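Local coordinates for protein probable glutamine synthetase (Pseudomonas aeruginosa, PDB 4HPP) that is a probable member of the glutamine synthetase family, built from an N-terminal domain and a catalytic domain that holds magnesium and glutamic acid in this model, at residues F12-L17 and G94-T99; N45-P50 and S58-H63; L237-Q242 and E264-G269; C278-P283 and P342-A347; V349-R354 and A406-P411. All blocks are in the same frame, centred on the assembly; numbering follows the deposited sequence.

Contact 1 of 5, residues F12-L17 and G94-T99; sequences FVTTDL and GNLVET
Val13 and Gly94 meet where strand 9-15 and strand 89-97, parallel neighbours in the mixed five-stranded sheet of the N-terminal domain, begin to part. The polar share is one backbone bond: Gly94 N donates to Val13 O at 3.1 Å, and its N-H...O angle of 134° makes it weak. Val13 also bonds to Leu92, two residues before Gly94, so the parallel pairing of the strands reaches its end here in a weak bond. Their short axes run 77° apart in direction and approach to 6.5 Å. Each strand keeps its other neighbour: Phe12 and Thr14 stay bonded to Arg24 and Arg22 of strand 21-27, Asn95 to Leu69 of strand 66-78.

Van der Waals contact covers the rest, and it is loose. Thr14 points its CB at 94-99, and chi1 of -175° sets OG1, not CG2, opposite the backbone N and facing the departing strand. The Leu96 side chain starts off to the side, but its end swings back. Leu68 of strand 66-78 packs on both Thr14 and Leu96. The branch that gets closest to Thr14 is Leu96 CD1, 4.4 Å from Thr14 OG1.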
# COMPACT_ATOMS: atom_id res chain seq x y z
N PHE A 12 27.95 25.34 10.13
CA PHE A 12 28.94 26.26 9.59
C PHE A 12 29.50 25.61 8.29
O PHE A 12 29.99 24.47 8.30
CB PHE A 12 30.12 26.50 10.57
CG PHE A 12 29.73 27.04 11.91
CD1 PHE A 12 28.52 27.74 12.11
CD2 PHE A 12 30.59 26.87 13.01
CE1 PHE A 12 28.18 28.24 13.37
CE2 PHE A 12 30.24 27.39 14.29
CZ PHE A 12 29.03 28.05 14.46
N VAL A 13 29.42 26.36 7.18
CA VAL A 13 29.88 25.91 5.89
C VAL A 13 31.00 26.72 5.26
O VAL A 13 31.19 27.91 5.56
CB VAL A 13 28.73 25.81 4.89
CG1 VAL A 13 27.65 24.91 5.45
CG2 VAL A 13 28.14 27.18 4.58
N THR A 14 31.74 26.06 4.37
CA THR A 14 32.65 26.75 3.46
C THR A 14 32.44 26.09 2.14
O THR A 14 32.04 24.92 2.09
CB THR A 14 34.10 26.59 3.88
OG1 THR A 14 34.94 27.38 3.01
CG2 THR A 14 34.47 25.13 3.94
N THR A 15 32.64 26.84 1.06
CA THR A 15 32.51 26.28 -0.27
C THR A 15 33.93 26.20 -0.81
O THR A 15 34.61 27.21 -0.90
CB THR A 15 31.60 27.15 -1.13
OG1 THR A 15 30.31 27.15 -0.52
CG2 THR A 15 31.51 26.66 -2.59
N ASP A 16 34.41 24.97 -1.08
CA ASP A 16 35.83 24.81 -1.34
C ASP A 16 36.11 25.04 -2.78
O ASP A 16 35.21 25.43 -3.53
CB ASP A 16 36.38 23.47 -0.84
CG ASP A 16 35.77 22.31 -1.55
OD1 ASP A 16 35.75 21.19 -0.98
OD2 ASP A 16 35.32 22.52 -2.67
N LEU A 17 37.37 24.81 -3.16
CA LEU A 17 37.88 25.24 -4.46
C LEU A 17 37.35 24.29 -5.51
O LEU A 17 37.40 24.55 -6.77
CB LEU A 17 39.41 25.26 -4.47
CG LEU A 17 40.03 26.11 -3.38
CD1 LEU A 17 41.52 25.86 -3.45
CD2 LEU A 17 39.69 27.57 -3.55
N GLY A 94 31.21 30.85 6.42
CA GLY A 94 32.29 31.19 7.29
C GLY A 94 33.53 31.41 6.48
O GLY A 94 33.63 30.97 5.30
N ASN A 95 34.48 32.11 7.09
CA ASN A 95 35.82 32.23 6.53
C ASN A 95 36.77 31.31 7.34
O ASN A 95 36.57 31.13 8.55
CB ASN A 95 36.30 33.68 6.57
CG ASN A 95 35.23 34.70 6.17
OD1 ASN A 95 34.49 34.53 5.20
ND2 ASN A 95 35.17 35.80 6.92
N LEU A 96 37.77 30.73 6.66
CA LEU A 96 38.85 29.91 7.26
C LEU A 96 40.03 30.75 7.72
O LEU A 96 40.55 31.59 6.97
CB LEU A 96 39.34 28.89 6.24
CG LEU A 96 38.35 27.82 5.79
CD1 LEU A 96 38.94 26.94 4.69
CD2 LEU A 96 37.98 26.92 6.95
N VAL A 97 40.47 30.49 8.94
CA VAL A 97 41.53 31.29 9.59
C VAL A 97 42.40 30.35 10.40
O VAL A 97 41.92 29.30 10.77
CB VAL A 97 40.93 32.40 10.48
CG1 VAL A 97 40.02 33.27 9.66
CG2 VAL A 97 40.14 31.82 11.66
N GLU A 98 43.66 30.72 10.65
CA GLU A 98 44.57 29.93 11.53
C GLU A 98 44.13 30.11 12.98
O GLU A 98 43.27 30.96 13.21
CB GLU A 98 46.03 30.33 11.28
CG GLU A 98 46.67 29.62 10.06
CD GLU A 98 47.18 30.58 8.96
OE1 GLU A 98 47.44 31.77 9.26
OE2 GLU A 98 47.32 30.15 7.79
N THR A 99 44.64 29.35 13.96
CA THR A 99 43.97 29.32 15.33
C THR A 99 43.93 30.64 16.14
O THR A 99 43.09 30.80 17.04
CB THR A 99 44.43 28.16 16.26
OG1 THR A 99 45.85 27.98 16.20
CG2 THR A 99 43.75 26.85 15.91

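Contact 2 of 5, residues N45-P50 and S58-H63; sequences NSSLTP and SPWGSH
Ser47 is the residue through which 45-50 takes hold of 58-63, and the chain leads up to it by a short 3-10 turn. Asn45 opens the segment with its side chain turned from 58-63 and packed on Phe148 of the second subunit; its carbonyl O accepts from Leu48 N and so closes the turn. Ser46 directs its CB at the other segment but stays short of it, resting instead on Trp104.

Ser47 comes next and does the work. With chi1 at -44° its OG lies beside the backbone N, opposite the carbonyl carbon, and from there it reaches Ser58. The two hydroxyls, Ser47 OG and Ser58 OG, are hydrogen-bonded at 2.9 Å, and either may be the donor. The Ser47 and Ser58 methylenes back this up, CB to CB at 3.8 Å. The same Ser47 OG also lies at the edge of the Trp60 indole, near the ring plane, 3.7 Å from Trp60 CD1. Trp60 carries Pro59 CB over one face, toward the rim, while its ring meets that of Trp104 with the planes about 60° apart.

From Leu48 on, the chain moves off: Leu48 goes to Tyr181 of the second subunit, and Thr49 to helix 410-427. Ser58 OG has a further bond of its own, accepting from Trp60 N at 2.9 Å with an angle of 159°. Thus one hydroxyl both bonds to Ser47 and shapes its own loop between strands 39-41 and 66-78: an ST turn, here pinning two parts of an irregular connection of the N-terminal domain.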
# COMPACT_ATOMS: atom_id res chain seq x y z
N ASN A 45 41.62 19.50 3.43
CA ASN A 45 40.30 19.39 2.78
C ASN A 45 40.24 20.24 1.52
O ASN A 45 39.54 19.90 0.56
CB ASN A 45 39.18 19.83 3.71
CG ASN A 45 39.02 18.93 4.90
OD1 ASN A 45 39.44 17.78 4.88
ND2 ASN A 45 38.40 19.44 5.96
N SER A 46 41.02 21.32 1.52
CA SER A 46 41.14 22.19 0.36
C SER A 46 41.94 21.56 -0.79
O SER A 46 41.94 22.07 -1.92
CB SER A 46 41.73 23.54 0.75
OG SER A 46 41.04 24.09 1.87
N SER A 47 42.59 20.42 -0.55
CA SER A 47 43.13 19.69 -1.68
C SER A 47 42.21 18.56 -2.18
O SER A 47 42.66 17.76 -3.00
CB SER A 47 44.52 19.09 -1.36
OG SER A 47 45.40 19.99 -0.68
N LEU A 48 40.96 18.45 -1.69
CA LEU A 48 40.08 17.39 -2.24
C LEU A 48 39.61 17.77 -3.60
O LEU A 48 39.17 18.89 -3.82
CB LEU A 48 38.87 17.04 -1.37
CG LEU A 48 39.01 16.32 -0.01
CD1 LEU A 48 37.82 16.60 0.89
CD2 LEU A 48 39.23 14.83 -0.11
N THR A 49 39.74 16.81 -4.51
CA THR A 49 39.29 16.89 -5.90
C THR A 49 37.80 16.58 -5.94
O THR A 49 37.25 16.10 -4.96
CB THR A 49 40.03 15.86 -6.82
OG1 THR A 49 39.83 14.54 -6.32
CG2 THR A 49 41.50 16.17 -6.91
N PRO A 50 37.14 16.80 -7.10
CA PRO A 50 35.74 16.38 -7.11
C PRO A 50 35.49 14.91 -6.74
O PRO A 50 34.43 14.56 -6.23
CB PRO A 50 35.31 16.69 -8.54
CG PRO A 50 36.14 17.90 -8.93
CD PRO A 50 37.47 17.71 -8.23
N SER A 58 49.78 17.82 -2.29
CA SER A 58 49.17 18.85 -1.46
C SER A 58 50.21 19.55 -0.60
O SER A 58 51.13 18.90 -0.11
CB SER A 58 48.14 18.21 -0.53
OG SER A 58 47.84 19.08 0.54
N PRO A 59 50.06 20.87 -0.40
CA PRO A 59 50.99 21.55 0.49
C PRO A 59 50.63 21.37 1.96
O PRO A 59 51.38 21.85 2.83
CB PRO A 59 50.85 23.04 0.11
CG PRO A 59 49.92 23.10 -1.05
CD PRO A 59 49.12 21.82 -1.01
N TRP A 60 49.52 20.67 2.24
CA TRP A 60 48.86 20.79 3.55
C TRP A 60 48.97 19.63 4.50
O TRP A 60 48.59 19.77 5.67
CB TRP A 60 47.40 21.22 3.39
CG TRP A 60 47.26 22.52 2.64
CD1 TRP A 60 46.65 22.71 1.41
CD2 TRP A 60 47.78 23.85 3.03
NE1 TRP A 60 46.75 24.04 1.03
CE2 TRP A 60 47.41 24.77 1.94
CE3 TRP A 60 48.50 24.35 4.14
CZ2 TRP A 60 47.76 26.11 1.97
CZ3 TRP A 60 48.84 25.72 4.15
CH2 TRP A 60 48.48 26.57 3.09
N GLY A 61 49.49 18.50 4.02
CA GLY A 61 49.78 17.36 4.90
C GLY A 61 50.69 17.76 6.06
O GLY A 61 51.55 18.64 5.92
N SER A 62 50.50 17.11 7.21
CA SER A 62 51.08 17.56 8.48
C SER A 62 50.39 18.84 8.97
O SER A 62 49.47 18.76 9.80
CB SER A 62 52.61 17.75 8.41
OG SER A 62 53.09 18.48 9.53
N HIS A 63 50.83 19.98 8.42
CA HIS A 63 50.38 21.35 8.80
C HIS A 63 49.20 21.43 9.77
O HIS A 63 48.23 20.63 9.70
CB HIS A 63 50.15 22.26 7.56
CG HIS A 63 51.44 22.77 6.88
ND1 HIS A 63 52.61 22.96 7.55
CD2 HIS A 63 51.68 23.19 5.56
CE1 HIS A 63 53.55 23.43 6.69
NE2 HIS A 63 52.97 23.57 5.48

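Contact 3 of 5, residues L237-Q242 and E264-G269; sequences LHLSLQ and EHWAAG
This is helix-on-sheet packing: Trp266 of helix 261-281 lies across Leu239 and Leu241 of strand 235-243, a member of the mixed, curled sheet of the catalytic domain. The contact is wholly apolar and buried. The backbones stay well apart, with 9.5 Å between Leu241 CA and Trp266 CA, and a single indole spans the distance.

The alternation of the strand decides who takes part. Leu239 and Leu241 point their CB atoms at the helix, whereas Ser240, between them, turns away from it. Both leucines have CG opposite their own carbonyl carbon, and each extends CD1 to the tryptophan. On the helix, chi1 of -165° carries the Trp266 CG away from the backbone N and sends the ring out to the sheet, where its long dimension bridges the two leucines.

Leu241 serves the pyrrole end. Its CD1 sits over one face, 4.1 Å from the centroid of the Trp266 five-membered ring and 26° off the ring normal, a CH-pi contact. The closest ring atom to it is Trp266 CD1, at 3.8 Å from Leu241 CD1. The indole NE1 belongs to another interaction, a hydrogen bond to Tyr119 OH, which gives this polar atom a partner in an otherwise greasy setting and probably helps fix the rotation of the ring. Val349 and Ile357 of helix 342-358 also pack on Trp266, and Leu239 in turn rests on Val126 and Ala128 of strand 124-137.

At the benzo end the side chains cross at about a right angle: Leu239 CD1 comes in obliquely to within 3.8 Å of Trp266 CH2.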
# COMPACT_ATOMS: atom_id res chain seq x y z
N LEU A 237 26.96 35.28 -14.94
CA LEU A 237 27.20 36.20 -13.87
C LEU A 237 26.94 37.57 -14.49
O LEU A 237 27.60 37.89 -15.46
CB LEU A 237 28.65 36.03 -13.40
CG LEU A 237 29.30 36.99 -12.46
CD1 LEU A 237 28.47 37.12 -11.18
CD2 LEU A 237 30.69 36.47 -12.14
N HIS A 238 25.96 38.32 -13.97
CA HIS A 238 25.73 39.73 -14.33
C HIS A 238 26.40 40.62 -13.37
O HIS A 238 26.18 40.52 -12.17
CB HIS A 238 24.25 40.06 -14.27
CG HIS A 238 23.44 39.32 -15.28
ND1 HIS A 238 23.24 39.79 -16.55
CD2 HIS A 238 22.80 38.09 -15.21
CE1 HIS A 238 22.51 38.91 -17.26
NE2 HIS A 238 22.21 37.87 -16.44
N LEU A 239 27.27 41.48 -13.87
CA LEU A 239 28.02 42.43 -13.03
C LEU A 239 27.77 43.86 -13.45
O LEU A 239 27.80 44.17 -14.65
CB LEU A 239 29.50 42.16 -13.03
CG LEU A 239 29.82 40.90 -12.24
CD1 LEU A 239 31.16 40.30 -12.66
CD2 LEU A 239 29.81 41.22 -10.76
N SER A 240 27.41 44.68 -12.47
CA SER A 240 27.37 46.13 -12.64
C SER A 240 28.34 46.68 -11.60
O SER A 240 28.66 46.01 -10.60
CB SER A 240 25.94 46.69 -12.52
OG SER A 240 25.48 46.79 -11.18
N LEU A 241 28.88 47.85 -11.91
CA LEU A 241 29.86 48.53 -11.05
C LEU A 241 29.29 49.90 -10.68
O LEU A 241 28.89 50.62 -11.58
CB LEU A 241 31.18 48.70 -11.81
CG LEU A 241 32.17 47.54 -11.81
CD1 LEU A 241 33.55 48.01 -12.29
CD2 LEU A 241 32.28 46.93 -10.43
N GLN A 242 29.25 50.25 -9.40
CA GLN A 242 28.61 51.51 -8.95
C GLN A 242 29.47 52.36 -8.03
O GLN A 242 30.13 51.85 -7.13
CB GLN A 242 27.31 51.26 -8.20
CG GLN A 242 26.14 50.76 -9.02
CD GLN A 242 25.05 50.19 -8.14
OE1 GLN A 242 25.11 50.30 -6.90
NE2 GLN A 242 24.03 49.60 -8.76
N GLU A 264 34.72 50.09 -20.58
CA GLU A 264 35.58 49.46 -21.59
C GLU A 264 36.91 48.95 -21.01
O GLU A 264 37.39 47.90 -21.42
CB GLU A 264 35.88 50.41 -22.74
CG GLU A 264 34.85 51.51 -22.93
CD GLU A 264 35.02 52.26 -24.24
OE1 GLU A 264 34.02 52.89 -24.68
OE2 GLU A 264 36.14 52.22 -24.83
N HIS A 265 37.51 49.67 -20.06
CA HIS A 265 38.73 49.16 -19.44
C HIS A 265 38.42 47.85 -18.72
O HIS A 265 39.06 46.81 -18.96
CB HIS A 265 39.36 50.19 -18.50
CG HIS A 265 39.86 51.46 -19.20
ND1 HIS A 265 40.66 51.42 -20.30
CD2 HIS A 265 39.67 52.82 -18.89
CE1 HIS A 265 40.93 52.70 -20.69
NE2 HIS A 265 40.32 53.54 -19.82
N TRP A 266 37.41 47.89 -17.86
CA TRP A 266 36.97 46.70 -17.15
C TRP A 266 36.73 45.48 -18.05
O TRP A 266 37.34 44.40 -17.87
CB TRP A 266 35.76 47.03 -16.30
CG TRP A 266 35.51 45.94 -15.31
CD1 TRP A 266 36.05 45.81 -14.04
CD2 TRP A 266 34.66 44.73 -15.49
NE1 TRP A 266 35.60 44.67 -13.44
CE2 TRP A 266 34.77 43.97 -14.25
CE3 TRP A 266 33.82 44.25 -16.52
CZ2 TRP A 266 34.08 42.77 -14.05
CZ3 TRP A 266 33.13 43.03 -16.31
CH2 TRP A 266 33.26 42.30 -15.10
N ALA A 267 35.86 45.63 -19.05
CA ALA A 267 35.61 44.57 -20.01
C ALA A 267 36.88 44.09 -20.72
O ALA A 267 37.02 42.87 -21.03
CB ALA A 267 34.57 45.01 -21.03
N ALA A 268 37.80 45.02 -20.96
CA ALA A 268 39.03 44.68 -21.70
C ALA A 268 39.96 43.72 -20.90
O ALA A 268 40.54 42.75 -21.45
CB ALA A 268 39.75 45.95 -22.10
N GLY A 269 40.05 43.99 -19.60
CA GLY A 269 40.79 43.12 -18.66
C GLY A 269 40.25 41.71 -18.55
O GLY A 269 41.02 40.73 -18.56

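Contact 4 of 5, residues C278-P283 and P342-A347; sequences CALTAP and PHLAMA
Leu280 and Thr281, in the last turn of helix 261-281, press against Leu344 and Ala345, near the start of helix 342-358. The tight part is at the alanine. With only a methyl at Ala345, the two backbones come together until Thr281 CA and Ala345 CA are 5.1 Å apart, and Ala345 CB lies 3.8 Å from the carbonyl oxygen of Leu280. A side chain thus packs directly on main chain.

Beside this close point the leucines supply the broader apolar part. Leu280 and Leu344 cross at about a right angle, with Leu280 CD2 4.0 Å from Leu344 CD2. Leu344 does not aim at its partner from the start; chi1 of 176° takes its CG opposite the backbone N, and the end of the chain then comes round to the other helix.

The side chain of Thr281 is the looser part. Its methyl CG2 is 4.2 Å from Ala345 O, while its OG1, set between the backbone N and the carbonyl carbon (chi1 72°), is hydrogen-bonded to Leu277 O and Pro335 O. The hydroxyl is therefore satisfied away from the interface and leaves the methyl for it. There is no solvent side: all four touching residues are buried, so the contrast is only one of closeness.

Ala282 breaks the helical conformation directly afterwards. Tyr416 of helix 410-427 lies on both Leu280 and Leu344, and Leu111 of helix 108-121 covers Leu344 as well. The contact thus lies among helices 108-121, 261-281, 342-358 and 410-427, with the Thr281 side chain about 11 Å from bound glutamic acid and tied through Pro335 to strand 330-336.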
# COMPACT_ATOMS: atom_id res chain seq x y z
N CYS A 278 39.08 30.84 -17.41
CA CYS A 278 38.39 29.61 -17.66
C CYS A 278 38.76 28.49 -16.69
O CYS A 278 37.93 27.64 -16.38
CB CYS A 278 38.56 29.21 -19.11
SG CYS A 278 37.64 30.36 -20.17
N ALA A 279 40.00 28.52 -16.20
CA ALA A 279 40.48 27.52 -15.27
C ALA A 279 39.74 27.71 -13.97
O ALA A 279 39.63 26.77 -13.17
CB ALA A 279 41.99 27.65 -15.05
N LEU A 280 39.24 28.93 -13.74
CA LEU A 280 38.57 29.26 -12.47
C LEU A 280 37.05 29.45 -12.63
O LEU A 280 36.33 29.43 -11.64
CB LEU A 280 39.21 30.49 -11.77
CG LEU A 280 40.75 30.53 -11.56
CD1 LEU A 280 41.34 31.90 -11.84
CD2 LEU A 280 41.22 30.05 -10.20
N THR A 281 36.55 29.64 -13.86
CA THR A 281 35.08 29.78 -14.04
C THR A 281 34.46 28.62 -14.83
O THR A 281 33.23 28.51 -14.91
CB THR A 281 34.73 31.08 -14.75
OG1 THR A 281 35.12 30.95 -16.12
CG2 THR A 281 35.43 32.30 -14.12
N ALA A 282 35.29 27.79 -15.46
CA ALA A 282 34.86 26.49 -16.02
C ALA A 282 35.87 25.43 -15.58
O ALA A 282 36.59 24.89 -16.41
CB ALA A 282 34.74 26.55 -17.54
N PRO A 283 35.92 25.13 -14.26
CA PRO A 283 37.09 24.58 -13.62
C PRO A 283 37.08 23.10 -13.52
O PRO A 283 37.92 22.56 -12.81
CB PRO A 283 36.97 25.12 -12.19
CG PRO A 283 35.52 25.46 -12.02
CD PRO A 283 34.81 25.18 -13.30
N PRO A 342 31.42 29.73 -6.28
CA PRO A 342 30.94 31.13 -6.53
C PRO A 342 31.91 32.28 -6.16
O PRO A 342 32.14 33.19 -6.97
CB PRO A 342 29.66 31.21 -5.70
CG PRO A 342 29.15 29.80 -5.66
CD PRO A 342 30.29 28.82 -5.95
N HIS A 343 32.48 32.24 -4.96
CA HIS A 343 33.50 33.20 -4.48
C HIS A 343 34.77 33.22 -5.21
O HIS A 343 35.31 34.29 -5.43
CB HIS A 343 33.86 32.86 -3.09
CG HIS A 343 32.65 32.67 -2.22
ND1 HIS A 343 32.11 31.47 -2.01
CD2 HIS A 343 31.87 33.60 -1.54
CE1 HIS A 343 31.01 31.62 -1.21
NE2 HIS A 343 30.89 32.92 -0.92
N LEU A 344 35.30 32.03 -5.57
CA LEU A 344 36.54 31.99 -6.33
C LEU A 344 36.30 32.48 -7.76
O LEU A 344 37.04 33.30 -8.30
CB LEU A 344 37.17 30.59 -6.28
CG LEU A 344 38.43 30.39 -7.13
CD1 LEU A 344 39.54 31.26 -6.56
CD2 LEU A 344 38.86 28.94 -7.22
N ALA A 345 35.20 32.03 -8.35
CA ALA A 345 34.86 32.43 -9.69
C ALA A 345 34.64 33.92 -9.78
O ALA A 345 35.26 34.55 -10.63
CB ALA A 345 33.65 31.66 -10.18
N MET A 346 33.79 34.51 -8.92
CA MET A 346 33.51 35.95 -9.00
C MET A 346 34.80 36.76 -8.73
O MET A 346 35.14 37.63 -9.51
CB MET A 346 32.37 36.33 -8.08
CG MET A 346 32.16 37.83 -7.79
SD MET A 346 30.63 37.96 -6.88
CE MET A 346 30.56 39.72 -6.43
N ALA A 347 35.52 36.43 -7.65
CA ALA A 347 36.87 36.98 -7.38
C ALA A 347 37.77 36.99 -8.60
O ALA A 347 38.37 38.01 -8.91
CB ALA A 347 37.58 36.23 -6.25

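Contact 5 of 5, residues V349-R354 and A406-P411; sequences VLIAGR and AELPKP
Glu407, in the turn just before helix 410-427, reaches across to Ile351 and Arg354 on one side of helix 342-358. Its CB already touches both: Glu407 CB is 3.8 Å from Ile351 CG2, and Arg354 NH2 lies close by. Glu407 CG stays on the same isoleucine methyl, 3.8 Å from Ile351 CG2. There the chain bends, chi2 -59°, so that the aliphatic part lies over Ile351 while the carboxylate turns to the arginine. Glu407 CD comes within 3.6 Å of Arg354 NH2.

At the tip, OE1 does all the gripping. Arg354 NH1 donates to Glu407 OE1 at 2.8 Å and Arg354 NH2 donates to Glu407 OE1 at 2.9 Å, an end-on salt bridge with both nitrogens on a single oxygen. OE1 lies in the guanidinium plane, but the two flat groups are turned 51° apart: NH1 comes from 48° above the carboxylate plane, NH2 nearer that plane on the anti side. Since Arg354 and Glu407 also touch a crystal neighbour, lattice packing may affect their exact pose. Beside the bridge, Ile351 CD1 meets Leu408 CD2 at 3.7 Å.

Arg354 has a second carboxylate, Glu115 on helix 108-121, bound through NE. Two acids near one buried guanidinium probably help to balance its charge and that of nearby Arg118, and would favour the charged forms.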
# COMPACT_ATOMS: atom_id res chain seq x y z
N VAL A 349 37.05 36.95 -11.76
CA VAL A 349 36.55 37.80 -12.84
C VAL A 349 36.80 39.26 -12.48
O VAL A 349 37.31 40.05 -13.30
CB VAL A 349 35.03 37.54 -13.12
CG1 VAL A 349 34.41 38.63 -14.02
CG2 VAL A 349 34.81 36.13 -13.66
N LEU A 350 36.47 39.62 -11.24
CA LEU A 350 36.57 41.01 -10.82
C LEU A 350 38.04 41.40 -10.84
O LEU A 350 38.36 42.58 -11.03
CB LEU A 350 35.98 41.22 -9.43
CG LEU A 350 34.49 41.54 -9.13
CD1 LEU A 350 34.25 41.49 -7.61
CD2 LEU A 350 34.07 42.91 -9.66
N ILE A 351 38.93 40.41 -10.68
CA ILE A 351 40.38 40.64 -10.68
C ILE A 351 40.81 41.13 -12.06
O ILE A 351 41.33 42.25 -12.19
CB ILE A 351 41.23 39.41 -10.24
CG1 ILE A 351 41.36 39.35 -8.71
CG2 ILE A 351 42.66 39.53 -10.74
CD1 ILE A 351 41.73 37.99 -8.17
N ALA A 352 40.56 40.30 -13.08
CA ALA A 352 41.02 40.59 -14.42
C ALA A 352 40.43 41.90 -14.90
O ALA A 352 41.10 42.65 -15.60
CB ALA A 352 40.67 39.46 -15.38
N GLY A 353 39.19 42.16 -14.50
CA GLY A 353 38.52 43.44 -14.73
C GLY A 353 39.31 44.55 -14.09
O GLY A 353 39.64 45.55 -14.76
N ARG A 354 39.64 44.38 -12.81
CA ARG A 354 40.48 45.35 -12.08
C ARG A 354 41.75 45.62 -12.87
O ARG A 354 42.04 46.75 -13.18
CB ARG A 354 40.85 44.87 -10.66
CG ARG A 354 40.70 45.90 -9.53
CD ARG A 354 41.61 45.63 -8.31
NE ARG A 354 41.94 44.22 -8.00
CZ ARG A 354 43.17 43.67 -8.03
NH1 ARG A 354 44.21 44.41 -8.36
NH2 ARG A 354 43.37 42.37 -7.74
N ALA A 406 49.51 36.61 -10.02
CA ALA A 406 50.10 37.43 -8.99
C ALA A 406 49.04 38.03 -8.05
O ALA A 406 49.38 38.39 -6.93
CB ALA A 406 50.96 38.53 -9.61
N GLU A 407 47.78 38.17 -8.48
CA GLU A 407 46.77 38.77 -7.58
C GLU A 407 46.19 37.71 -6.63
O GLU A 407 45.51 38.02 -5.62
CB GLU A 407 45.64 39.46 -8.34
CG GLU A 407 46.01 40.53 -9.35
CD GLU A 407 46.78 41.69 -8.79
OE1 GLU A 407 46.26 42.51 -7.95
OE2 GLU A 407 47.93 41.79 -9.26
N LEU A 408 46.45 36.45 -6.96
CA LEU A 408 45.95 35.35 -6.15
C LEU A 408 46.97 35.14 -5.07
O LEU A 408 48.16 35.23 -5.35
CB LEU A 408 45.77 34.10 -7.01
CG LEU A 408 44.80 34.21 -8.20
CD1 LEU A 408 44.69 32.88 -8.95
CD2 LEU A 408 43.42 34.71 -7.79
N PRO A 409 46.51 34.98 -3.81
CA PRO A 409 47.38 34.52 -2.72
C PRO A 409 48.08 33.25 -3.16
O PRO A 409 47.43 32.30 -3.57
CB PRO A 409 46.39 34.19 -1.60
CG PRO A 409 45.06 34.71 -2.06
CD PRO A 409 45.29 35.57 -3.26
N LYS A 410 49.39 33.23 -3.05
CA LYS A 410 50.15 32.12 -3.63
C LYS A 410 49.74 30.72 -3.15
O LYS A 410 49.64 29.81 -3.97
CB LYS A 410 51.67 32.36 -3.51
CG LYS A 410 52.40 31.96 -4.78
CD LYS A 410 53.64 31.14 -4.48
CE LYS A 410 53.86 30.09 -5.56
NZ LYS A 410 55.11 29.34 -5.25
N PRO A 411 49.50 30.52 -1.85
CA PRO A 411 49.09 29.15 -1.41
C PRO A 411 47.79 28.61 -2.05
O PRO A 411 47.64 27.39 -2.25
CB PRO A 411 48.90 29.31 0.10
CG PRO A 411 49.81 30.46 0.47
CD PRO A 411 49.78 31.41 -0.70

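From the N terminus, contact 1 is the first to open, and its long loop of the N-terminal domain encloses the short one closed by contact 2. The catalytic domain follows with contacts 3, 4 and 5 in series; none cross. Helix 261-281 serves contacts 3 and 4, and helix 342-358 serves contacts 4 and 5, so sheet, helices and the 406-411 turn form one connected body. Val349 joins them, touching Leu239, Trp266 and Thr281. Packing bridges the two domains: Leu17 CD2 to Leu344 CD2, at 4.0 Å, and Thr15 on Pro342 link contacts 1 and 4, and Trp60 CZ2 to Pro411 CB, at 3.9 Å, links contacts 2 and 5.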